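Long-range contacts in putative cell surface protein, similar to internalin proteins (Listeria monocytogenes EGD-e, PDB 5KZS), which is of unknown function but, as an internalin-like leucine-rich-repeat protein of the cell surface, probably takes part in protein recognition or adhesion: residues A[82-88]-A[112-116]; A[137-143]-A[162-168]; A[220-226]-A[238-244]. All blocks are in the same frame, centred on the assembly; numbering follows the deposited sequence.

Contact 1 of 3, residues A[82-88]-A[112-116]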
loop_
_atom_site.group_PDB
_atom_site.type_symbol
_atom_site.label_atom_id
_atom_site.label_comp_id
_atom_site.label_asym_id
_atom_site.label_seq_id
_atom_site.Cartn_x
_atom_site.Cartn_y
_atom_site.Cartn_z
ATOM N N PHE A 82 5.656 -19.360 4.813
ATOM C CA PHE A 82 5.874 -20.042 3.509
ATOM C C PHE A 82 7.281 -19.836 2.933
ATOM O O PHE A 82 7.893 -18.797 3.159
ATOM C CB PHE A 82 4.821 -19.608 2.469
ATOM C CG PHE A 82 4.829 -18.133 2.138
ATOM C CD1 PHE A 82 4.166 -17.209 2.943
ATOM C CD2 PHE A 82 5.471 -17.664 0.990
ATOM C CE1 PHE A 82 4.166 -15.855 2.627
ATOM C CE2 PHE A 82 5.474 -16.310 0.671
ATOM C CZ PHE A 82 4.819 -15.405 1.489
ATOM N N GLY A 83 7.777 -20.817 2.181
ATOM C CA GLY A 83 9.114 -20.764 1.557
ATOM C C GLY A 83 9.160 -20.170 0.143
ATOM O O GLY A 83 8.124 -19.806 -0.438
ATOM N N GLU A 84 10.371 -20.086 -0.412
ATOM C CA GLU A 84 10.592 -19.495 -1.742
ATOM C C GLU A 84 9.798 -20.156 -2.865
ATOM O O GLU A 84 9.344 -19.483 -3.788
ATOM C CB GLU A 84 12.080 -19.520 -2.110
ATOM C CG GLU A 84 12.883 -18.375 -1.510
ATOM C CD GLU A 84 14.360 -18.699 -1.371
ATOM O OE1 GLU A 84 14.684 -19.712 -0.713
ATOM O OE2 GLU A 84 15.198 -17.939 -1.908
ATOM N N ASP A 85 9.634 -21.469 -2.788
ATOM C CA ASP A 85 8.975 -22.208 -3.858
ATOM C C ASP A 85 7.449 -22.182 -3.778
ATOM O O ASP A 85 6.793 -22.779 -4.612
ATOM C CB ASP A 85 9.519 -23.632 -3.913
ATOM C CG ASP A 85 11.014 -23.660 -4.207
ATOM O OD1 ASP A 85 11.779 -24.205 -3.390
ATOM O OD2 ASP A 85 11.435 -23.107 -5.243
ATOM N N LEU A 86 6.880 -21.499 -2.786
ATOM C CA LEU A 86 5.465 -21.150 -2.828
ATOM C C LEU A 86 5.349 -19.693 -3.240
ATOM O O LEU A 86 5.682 -18.778 -2.481
ATOM C CB LEU A 86 4.761 -21.382 -1.499
ATOM C CG LEU A 86 3.282 -20.966 -1.467
ATOM C CD1 LEU A 86 2.467 -21.600 -2.578
ATOM C CD2 LEU A 86 2.687 -21.342 -0.132
ATOM N N THR A 87 4.848 -19.507 -4.450
ATOM C CA THR A 87 4.846 -18.229 -5.137
ATOM C C THR A 87 3.422 -17.725 -5.454
ATOM O O THR A 87 3.254 -16.571 -5.809
ATOM C CB THR A 87 5.826 -18.344 -6.343
ATOM O OG1 THR A 87 6.995 -17.568 -6.055
ATOM C CG2 THR A 87 5.225 -17.941 -7.706
ATOM N N GLU A 88 2.405 -18.573 -5.304
ATOM C CA GLU A 88 1.008 -18.136 -5.360
ATOM C C GLU A 88 0.122 -19.163 -4.700
ATOM O O GLU A 88 0.473 -20.344 -4.648
ATOM C CB GLU A 88 0.541 -17.956 -6.809
ATOM C CG GLU A 88 0.361 -19.236 -7.632
ATOM C CD GLU A 88 -0.108 -18.964 -9.064
ATOM O OE1 GLU A 88 -0.932 -19.749 -9.589
ATOM O OE2 GLU A 88 0.338 -17.964 -9.674
ATOM N N ARG A 112 10.264 -12.762 0.301
ATOM C CA ARG A 112 9.448 -13.671 -0.498
ATOM C C ARG A 112 8.842 -12.965 -1.707
ATOM O O ARG A 112 8.551 -11.774 -1.657
ATOM C CB ARG A 112 8.322 -14.284 0.335
ATOM C CG ARG A 112 8.775 -15.180 1.473
ATOM C CD ARG A 112 9.359 -16.503 1.024
ATOM N NE ARG A 112 9.896 -17.208 2.189
ATOM C CZ ARG A 112 11.186 -17.392 2.494
ATOM N NH1 ARG A 112 12.175 -16.963 1.709
ATOM N NH2 ARG A 112 11.494 -18.038 3.620
ATOM N N ASN A 113 8.642 -13.726 -2.783
ATOM C CA ASN A 113 7.941 -13.257 -3.974
ATOM C C ASN A 113 6.567 -13.918 -4.102
ATOM O O ASN A 113 6.422 -15.102 -3.793
ATOM C CB ASN A 113 8.775 -13.562 -5.205
ATOM C CG ASN A 113 10.214 -13.138 -5.039
ATOM O OD1 ASN A 113 10.529 -11.947 -5.052
ATOM N ND2 ASN A 113 11.096 -14.114 -4.864
ATOM N N LEU A 114 5.578 -13.142 -4.553
ATOM C CA LEU A 114 4.217 -13.626 -4.824
ATOM C C LEU A 114 3.618 -13.054 -6.120
ATOM O O LEU A 114 3.783 -11.877 -6.412
ATOM C CB LEU A 114 3.280 -13.231 -3.689
ATOM C CG LEU A 114 3.494 -13.800 -2.298
ATOM C CD1 LEU A 114 2.491 -13.159 -1.358
ATOM C CD2 LEU A 114 3.320 -15.312 -2.287
ATOM N N SER A 115 2.908 -13.881 -6.876
ATOM C CA SER A 115 2.084 -13.413 -7.989
ATOM C C SER A 115 0.634 -13.484 -7.555
ATOM O O SER A 115 0.305 -14.195 -6.613
ATOM C CB SER A 115 2.300 -14.272 -9.246
ATOM O OG SER A 115 1.783 -15.598 -9.109
ATOM N N LEU A 116 -0.226 -12.770 -8.265
ATOM C CA LEU A 116 -1.656 -12.752 -7.988
ATOM C C LEU A 116 -2.410 -13.141 -9.255
ATOM O O LEU A 116 -2.499 -12.331 -10.174
ATOM C CB LEU A 116 -2.079 -11.350 -7.523
ATOM C CG LEU A 116 -3.586 -11.025 -7.474
ATOM C CD1 LEU A 116 -4.424 -12.131 -6.811
ATOM C CD2 LEU A 116 -3.800 -9.693 -6.776
#
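Phe-82 and Arg-112, together with Thr-87 and Ser-115, join two consecutive coils of the leucine-rich-repeat solenoid in a contact of mixed polar and apolar character. The segment 82-88 follows strand 76-79 of the long parallel sheet, and 112-116, which carries the short strand 113-114, comes after the neighbouring strand 100-103. The two run in the same direction, with a type I beta turn from Gly-83 to Leu-86 in the first. Arg-112 does most of the work at one end. Its CB and CG lie alongside the ring of Phe-82, CB coming within 3.5 Å of CE2; the bend at chi2 (-71°) then carries NE across to the carbonyl just ahead of the turn. There Arg-112 NE donates to Phe-82 O at 2.7 Å, meeting the carbonyl in its plane on a lone pair. One face of the guanidinium rests on Gly-83 C and Glu-84 N, while NH2 forms a salt bridge with Glu-56. The group is thus held at several points and its rotation is restricted. Glu-84 OE1 is 4.4 Å from Arg-112 NH1 but well out of the guanidinium plane, leaving a general electrostatic attraction at most. On its way inward the Phe-82 ring also meets Leu-114, CE2 to CD2 at 3.8 Å, and it packs edge-to-face with Phe-103, so this corner belongs to the hydrophobic core. Farther along, Asn-60 OD1 accepts from the backbone N of both Thr-87 and Glu-88, fixing the chain where it faces 113-115. Thr-87 OG1 makes a weak hydrogen bond to Asn-113 O. The backbone link is firmer: Thr-87 O accepts from Ser-115 N at 2.9 Å and is also approached by the CA of Leu-114 at 3.3 Å.

Contact 2 of 3, residues A[137-143]-A[162-168]; sequences GAIPDFT and DVPDFHT
Phe-142 and Phe-166 lie side by side in successive coils of the leucine-rich-repeat solenoid, each in a Pro-Asp-Phe sequence, and their side chains point the same way. The ring planes are only 4° apart, yet the rings meet rim to rim with centroids 5.7 Å apart, so neither covers the other; the nearest atoms are Phe-142 CE2 and Phe-166 CE1. Ile-139 CG2 lies at the edge of the Phe-166 ring, in its plane, 3.8 Å from Phe-166 CE1, the isoleucine side chain crossing the phenylalanine at about a right angle. The other branch of Ile-139 extends toward Val-163, and CB sits against Pro-164 CD. Beside the isoleucine, its backbone N donates to Asp-162 O at 2.9 Å.

Polar groups dominate the outer side. Asp-141, with CG trans to the backbone N (chi1 -173°), reaches over to His-167 and grips it twice. Asp-141 OD1 accepts from His-167 N at 2.9 Å. Asp-141 OD2 uses its syn lone pair for His-167 ND1, which donates almost straight within the imidazole plane at 2.6 Å, although carboxylate and ring are inclined by 37°. Both aspartates, Asp-141 and Asp-165, centre inverse gamma turns, repeating the same backbone kink in each coil. A single water completes the link, donating to Asp-141 OD1 and Phe-142 O and accepting from Thr-168 N at 2.7 Å.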
loop_
_atom_site.group_PDB
_atom_site.type_symbol
_atom_site.label_atom_id
_atom_site.label_comp_id
_atom_site.label_asym_id
_atom_site.label_seq_id
_atom_site.Cartn_x
_atom_site.Cartn_y
_atom_site.Cartn_z
ATOM N N GLY A 137 5.426 -9.754 -11.526
ATOM C CA GLY A 137 4.609 -9.107 -12.525
ATOM C C GLY A 137 3.782 -7.944 -11.974
ATOM O O GLY A 137 4.287 -7.057 -11.216
ATOM N N ALA A 138 2.492 -7.999 -12.336
ATOM C CA ALA A 138 1.575 -6.880 -12.223
ATOM C C ALA A 138 0.293 -7.334 -11.585
ATOM O O ALA A 138 0.040 -8.538 -11.423
ATOM C CB ALA A 138 1.269 -6.343 -13.613
ATOM N N ILE A 139 -0.546 -6.361 -11.275
ATOM C CA ILE A 139 -1.844 -6.647 -10.703
ATOM C C ILE A 139 -2.777 -6.858 -11.866
ATOM O O ILE A 139 -2.859 -6.012 -12.743
ATOM C CB ILE A 139 -2.366 -5.509 -9.804
ATOM C CG1 ILE A 139 -1.301 -5.122 -8.777
ATOM C CG2 ILE A 139 -3.649 -5.929 -9.084
ATOM C CD1 ILE A 139 -1.581 -3.806 -8.091
ATOM N N PRO A 140 -3.473 -7.997 -11.891
ATOM C CA PRO A 140 -4.400 -8.184 -12.990
ATOM C C PRO A 140 -5.630 -7.297 -12.817
ATOM O O PRO A 140 -6.031 -6.986 -11.690
ATOM C CB PRO A 140 -4.776 -9.655 -12.870
ATOM C CG PRO A 140 -4.718 -9.907 -11.402
ATOM C CD PRO A 140 -3.621 -9.040 -10.859
ATOM N N ASP A 141 -6.191 -6.878 -13.941
ATOM C CA ASP A 141 -7.470 -6.203 -13.968
ATOM C C ASP A 141 -8.590 -7.251 -13.812
ATOM O O ASP A 141 -9.122 -7.777 -14.801
ATOM C CB ASP A 141 -7.587 -5.455 -15.286
ATOM C CG ASP A 141 -8.802 -4.581 -15.355
ATOM O OD1 ASP A 141 -9.575 -4.526 -14.361
ATOM O OD2 ASP A 141 -8.974 -3.938 -16.419
ATOM N N PHE A 142 -8.959 -7.502 -12.556
ATOM C CA PHE A 142 -9.729 -8.692 -12.147
ATOM C C PHE A 142 -11.050 -8.857 -12.877
ATOM O O PHE A 142 -11.831 -7.914 -12.935
ATOM C CB PHE A 142 -10.067 -8.661 -10.657
ATOM C CG PHE A 142 -8.889 -8.409 -9.763
ATOM C CD1 PHE A 142 -7.974 -9.414 -9.492
ATOM C CD2 PHE A 142 -8.696 -7.161 -9.188
ATOM C CE1 PHE A 142 -6.889 -9.182 -8.650
ATOM C CE2 PHE A 142 -7.614 -6.927 -8.364
ATOM C CZ PHE A 142 -6.709 -7.937 -8.093
ATOM N N THR A 143 -11.295 -10.066 -13.399
ATOM C CA THR A 143 -12.523 -10.410 -14.137
ATOM C C THR A 143 -13.535 -11.241 -13.341
ATOM O O THR A 143 -14.735 -11.170 -13.614
ATOM C CB THR A 143 -12.185 -11.219 -15.399
ATOM O OG1 THR A 143 -11.314 -12.292 -15.035
ATOM C CG2 THR A 143 -11.496 -10.345 -16.429
ATOM N N ASP A 162 2.499 -1.641 -12.810
ATOM C CA ASP A 162 1.794 -2.778 -12.183
ATOM C C ASP A 162 0.319 -2.524 -11.858
ATOM O O ASP A 162 -0.422 -3.470 -11.614
ATOM C CB ASP A 162 2.496 -3.227 -10.889
ATOM C CG ASP A 162 3.945 -3.690 -11.110
ATOM O OD1 ASP A 162 4.299 -4.105 -12.233
ATOM O OD2 ASP A 162 4.742 -3.647 -10.142
ATOM N N VAL A 163 -0.112 -1.268 -11.850
ATOM C CA VAL A 163 -1.468 -0.923 -11.435
ATOM C C VAL A 163 -2.373 -0.589 -12.619
ATOM O O VAL A 163 -2.166 0.420 -13.270
ATOM C CB VAL A 163 -1.440 0.288 -10.501
ATOM C CG1 VAL A 163 -2.831 0.555 -9.921
ATOM C CG2 VAL A 163 -0.412 0.061 -9.395
ATOM N N PRO A 164 -3.396 -1.427 -12.886
ATOM C CA PRO A 164 -4.334 -1.176 -13.986
ATOM C C PRO A 164 -5.493 -0.289 -13.533
ATOM O O PRO A 164 -5.719 -0.147 -12.320
ATOM C CB PRO A 164 -4.861 -2.575 -14.286
ATOM C CG PRO A 164 -4.922 -3.208 -12.940
ATOM C CD PRO A 164 -3.765 -2.654 -12.151
ATOM N N ASP A 165 -6.233 0.275 -14.486
ATOM C CA ASP A 165 -7.439 1.028 -14.151
ATOM C C ASP A 165 -8.600 0.062 -13.989
ATOM O O ASP A 165 -9.360 -0.161 -14.928
ATOM C CB ASP A 165 -7.766 2.063 -15.218
ATOM C CG ASP A 165 -9.060 2.815 -14.931
ATOM O OD1 ASP A 165 -9.588 2.692 -13.795
ATOM O OD2 ASP A 165 -9.542 3.530 -15.845
ATOM N N PHE A 166 -8.768 -0.444 -12.770
ATOM C CA PHE A 166 -9.633 -1.598 -12.503
ATOM C C PHE A 166 -11.066 -1.443 -13.030
ATOM O O PHE A 166 -11.813 -0.577 -12.566
ATOM C CB PHE A 166 -9.705 -1.873 -11.005
ATOM C CG PHE A 166 -8.382 -2.207 -10.368
ATOM C CD1 PHE A 166 -7.848 -3.479 -10.472
ATOM C CD2 PHE A 166 -7.693 -1.255 -9.619
ATOM C CE1 PHE A 166 -6.639 -3.797 -9.870
ATOM C CE2 PHE A 166 -6.482 -1.564 -9.017
ATOM C CZ PHE A 166 -5.954 -2.839 -9.142
ATOM N N HIS A 167 -11.446 -2.306 -13.978
ATOM C CA HIS A 167 -12.741 -2.203 -14.676
ATOM C C HIS A 167 -13.864 -3.020 -14.033
ATOM O O HIS A 167 -15.025 -2.585 -14.015
ATOM C CB HIS A 167 -12.599 -2.601 -16.159
ATOM C CG HIS A 167 -11.721 -1.679 -16.948
ATOM N ND1 HIS A 167 -10.390 -1.942 -17.193
ATOM C CD2 HIS A 167 -11.979 -0.484 -17.528
ATOM C CE1 HIS A 167 -9.864 -0.950 -17.887
ATOM N NE2 HIS A 167 -10.808 -0.050 -18.101
ATOM N N THR A 168 -13.522 -4.191 -13.508
ATOM C CA THR A 168 -14.528 -5.180 -13.135
ATOM C C THR A 168 -14.550 -5.486 -11.621
ATOM O O THR A 168 -14.845 -6.618 -11.212
ATOM C CB THR A 168 -14.318 -6.461 -13.969
ATOM O OG1 THR A 168 -13.796 -6.107 -15.259
ATOM C CG2 THR A 168 -15.618 -7.237 -14.134
HETATM O O HOH W 1 -11.244 -5.274 -12.480
#

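Contact 3 of 3, residues A[220-226]-A[238-244]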
loop_
_atom_site.group_PDB
_atom_site.type_symbol
_atom_site.label_atom_id
_atom_site.label_comp_id
_atom_site.label_asym_id
_atom_site.label_seq_id
_atom_site.Cartn_x
_atom_site.Cartn_y
_atom_site.Cartn_z
ATOM N N LEU A 220 -7.669 9.662 1.802
ATOM C CA LEU A 220 -6.587 9.498 0.853
ATOM C C LEU A 220 -5.304 9.741 1.601
ATOM O O LEU A 220 -4.902 10.886 1.827
ATOM C CB LEU A 220 -6.738 10.484 -0.310
ATOM C CG LEU A 220 -5.632 10.534 -1.383
ATOM C CD1 LEU A 220 -5.259 9.161 -1.926
ATOM C CD2 LEU A 220 -6.067 11.413 -2.540
ATOM N N ASN A 221 -4.656 8.668 2.007
ATOM C CA ASN A 221 -3.448 8.808 2.790
ATOM C C ASN A 221 -2.270 9.092 1.867
ATOM O O ASN A 221 -1.879 8.228 1.079
ATOM C CB ASN A 221 -3.202 7.552 3.610
ATOM C CG ASN A 221 -2.132 7.743 4.664
ATOM O OD1 ASN A 221 -1.262 8.613 4.535
ATOM N ND2 ASN A 221 -2.189 6.934 5.724
ATOM N N LEU A 222 -1.714 10.301 1.974
ATOM C CA LEU A 222 -0.537 10.679 1.205
ATOM C C LEU A 222 0.722 10.910 2.036
ATOM O O LEU A 222 1.713 11.399 1.504
ATOM C CB LEU A 222 -0.856 11.925 0.388
ATOM C CG LEU A 222 -2.060 11.803 -0.548
ATOM C CD1 LEU A 222 -2.263 13.097 -1.311
ATOM C CD2 LEU A 222 -1.885 10.655 -1.526
ATOM N N ASP A 223 0.698 10.535 3.317
ATOM C CA ASP A 223 1.842 10.688 4.226
ATOM C C ASP A 223 3.137 10.141 3.613
ATOM O O ASP A 223 3.106 9.184 2.894
ATOM C CB ASP A 223 1.543 9.964 5.552
ATOM C CG ASP A 223 2.257 10.582 6.767
ATOM O OD1 ASP A 223 2.361 11.829 6.852
ATOM O OD2 ASP A 223 2.687 9.814 7.664
ATOM N N TYR A 224 4.268 10.778 3.881
ATOM C CA TYR A 224 5.582 10.346 3.377
ATOM C C TYR A 224 5.680 10.185 1.852
ATOM O O TYR A 224 6.119 9.156 1.335
ATOM C CB TYR A 224 6.015 9.067 4.088
ATOM C CG TYR A 224 6.452 9.258 5.509
ATOM C CD1 TYR A 224 7.681 9.848 5.793
ATOM C CD2 TYR A 224 5.668 8.810 6.574
ATOM C CE1 TYR A 224 8.115 10.010 7.098
ATOM C CE2 TYR A 224 6.095 8.960 7.889
ATOM C CZ TYR A 224 7.320 9.563 8.145
ATOM O OH TYR A 224 7.769 9.738 9.436
ATOM N N ASN A 225 5.245 11.216 1.144
ATOM C CA ASN A 225 5.418 11.355 -0.302
ATOM C C ASN A 225 6.130 12.708 -0.568
ATOM O O ASN A 225 6.557 13.392 0.382
ATOM C CB ASN A 225 4.046 11.257 -0.988
ATOM C CG ASN A 225 3.596 9.812 -1.200
ATOM O OD1 ASN A 225 4.093 9.122 -2.091
ATOM N ND2 ASN A 225 2.648 9.353 -0.386
ATOM N N HIS A 226 6.264 13.103 -1.834
ATOM C CA HIS A 226 7.042 14.288 -2.170
ATOM C C HIS A 226 6.271 15.315 -2.995
ATOM O O HIS A 226 6.821 15.898 -3.931
ATOM C CB HIS A 226 8.317 13.852 -2.902
ATOM C CG HIS A 226 9.003 12.674 -2.277
ATOM N ND1 HIS A 226 9.856 12.784 -1.199
ATOM C CD2 HIS A 226 8.960 11.359 -2.584
ATOM C CE1 HIS A 226 10.303 11.588 -0.866
ATOM N NE2 HIS A 226 9.775 10.706 -1.692
ATOM N N ILE A 238 -7.805 14.286 2.217
ATOM C CA ILE A 238 -6.369 14.050 2.377
ATOM C C ILE A 238 -5.952 14.036 3.841
ATOM O O ILE A 238 -6.521 14.753 4.666
ATOM C CB ILE A 238 -5.517 15.035 1.567
ATOM C CG1 ILE A 238 -5.702 14.740 0.076
ATOM C CG2 ILE A 238 -4.034 14.909 1.919
ATOM C CD1 ILE A 238 -5.237 15.833 -0.860
ATOM N N PHE A 239 -4.982 13.169 4.141
ATOM C CA PHE A 239 -4.218 13.191 5.384
ATOM C C PHE A 239 -2.739 13.256 5.028
ATOM O O PHE A 239 -2.221 12.391 4.332
ATOM C CB PHE A 239 -4.499 11.931 6.211
ATOM C CG PHE A 239 -3.505 11.683 7.329
ATOM C CD1 PHE A 239 -2.322 10.960 7.095
ATOM C CD2 PHE A 239 -3.756 12.146 8.622
ATOM C CE1 PHE A 239 -1.412 10.731 8.119
ATOM C CE2 PHE A 239 -2.848 11.913 9.644
ATOM C CZ PHE A 239 -1.678 11.205 9.396
ATOM N N ILE A 240 -2.066 14.292 5.501
ATOM C CA ILE A 240 -0.611 14.363 5.447
ATOM C C ILE A 240 -0.176 14.954 6.767
ATOM O O ILE A 240 -0.794 15.903 7.255
ATOM C CB ILE A 240 -0.104 15.263 4.289
ATOM C CG1 ILE A 240 -0.421 14.613 2.940
ATOM C CG2 ILE A 240 1.400 15.562 4.420
ATOM C CD1 ILE A 240 -0.196 15.509 1.751
ATOM N N GLU A 241 0.850 14.348 7.345
ATOM C CA GLU A 241 1.621 14.961 8.417
ATOM C C GLU A 241 3.081 15.129 8.047
ATOM O O GLU A 241 3.713 16.094 8.468
ATOM C CB GLU A 241 1.484 14.161 9.710
ATOM C CG GLU A 241 0.074 14.265 10.284
ATOM C CD GLU A 241 -0.067 13.769 11.721
ATOM O OE1 GLU A 241 0.434 12.668 12.053
ATOM O OE2 GLU A 241 -0.716 14.493 12.506
ATOM N N ASN A 242 3.623 14.195 7.277
ATOM C CA ASN A 242 4.998 14.282 6.823
ATOM C C ASN A 242 5.066 14.302 5.294
ATOM O O ASN A 242 4.237 13.688 4.621
ATOM C CB ASN A 242 5.790 13.108 7.359
ATOM C CG ASN A 242 5.498 12.835 8.822
ATOM O OD1 ASN A 242 5.881 13.613 9.693
ATOM N ND2 ASN A 242 4.804 11.737 9.097
ATOM N N GLN A 243 6.060 15.004 4.767
ATOM C CA GLN A 243 6.223 15.184 3.325
ATOM C C GLN A 243 7.618 15.768 3.105
ATOM O O GLN A 243 8.077 16.588 3.898
ATOM C CB GLN A 243 5.126 16.109 2.769
ATOM C CG GLN A 243 4.747 15.863 1.313
ATOM C CD GLN A 243 3.818 14.667 1.037
ATOM O OE1 GLN A 243 3.580 14.323 -0.129
ATOM N NE2 GLN A 243 3.264 14.061 2.085
ATOM N N SER A 244 8.318 15.310 2.080
ATOM C CA SER A 244 9.681 15.779 1.832
ATOM C C SER A 244 9.802 16.031 0.358
ATOM O O SER A 244 9.454 15.151 -0.432
ATOM C CB SER A 244 10.739 14.761 2.284
ATOM O OG SER A 244 10.828 13.622 1.436
#
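Backbone bonds between Leu-220 and Phe-239 begin the contact. Phe-239 N donates to Leu-220 O at 3.3 Å, and Leu-222 N returns to Phe-239 O at 3.2 Å, the parallel pairing of strands 219-221 and 238-239. Beyond the strands Tyr-224 N donates to Asn-242 O, and Ser-244 N to Asn-225 O.

Side-chain hydrogen bonds hold the turn that follows. Asp-223 is buried, and its carboxylate is gripped by three donors: OD1 receives Glu-241 N at 3.0 Å and Asn-242 N at 2.7 Å, the latter nearly in line with the C-O bond, while OD2 takes Asn-242 ND2 at 3.2 Å. Asn-221 OD1 accepts from Asp-223 N, an Asx turn that positions this aspartate. Asn-242 OD1 accepts from the backbone N of Gly-330 and of Glu-329. The Gln-243 chain bends at chi2 (78°) and brings NE2 to Leu-222 O at 3.1 Å. Asn-225 ND2 reaches that same oxygen from the opposite face of its plane, and also donates to Leu-199 O.

Apolar contacts line the inner side, where Leu-222 CB meets Ile-240 CG1 at 3.7 Å and Leu-222 CD1 packs against Ile-238. Separate from these is a CH-pi contact: over the Tyr-224 ring lies Asn-242 CB, 3.9 Å from the centroid and 11° off the normal. Phe-201 stacks on the tyrosine as well.

This is the pattern of the leucine-rich repeat: leucines and isoleucines point into the core, and Asn-225 fills the consensus asparagine position, linking neighbouring coils through its amide. Gln-243 plays a matching part one coil later, where the parallel sheet ends and strand 243-252 enters the mixed sheet that follows, probably the immunoglobulin-like region seen next to the repeats in internalins.

Overall arrangement
The contacts occur in series along the chain, and none nests in or crosses another. Contact 1 closes the loop that holds strand 100-103, contact 2 the one that holds strand 150-152, and contact 3 the short connection leading from strand 219-221 to strand 238-239. Each therefore ties one coil of the solenoid to the next. Contacts 1 and 2 touch, because Leu-116 lies against Pro-140 and Phe-142; their centres are 19 Å apart. Contact 3 is separate, with its nearest atoms about 12 Å from contact 2 and about 20 Å from contact 1. It lies at the C-terminal end of the nine-stranded parallel sheet, joining it to the mixed sheet.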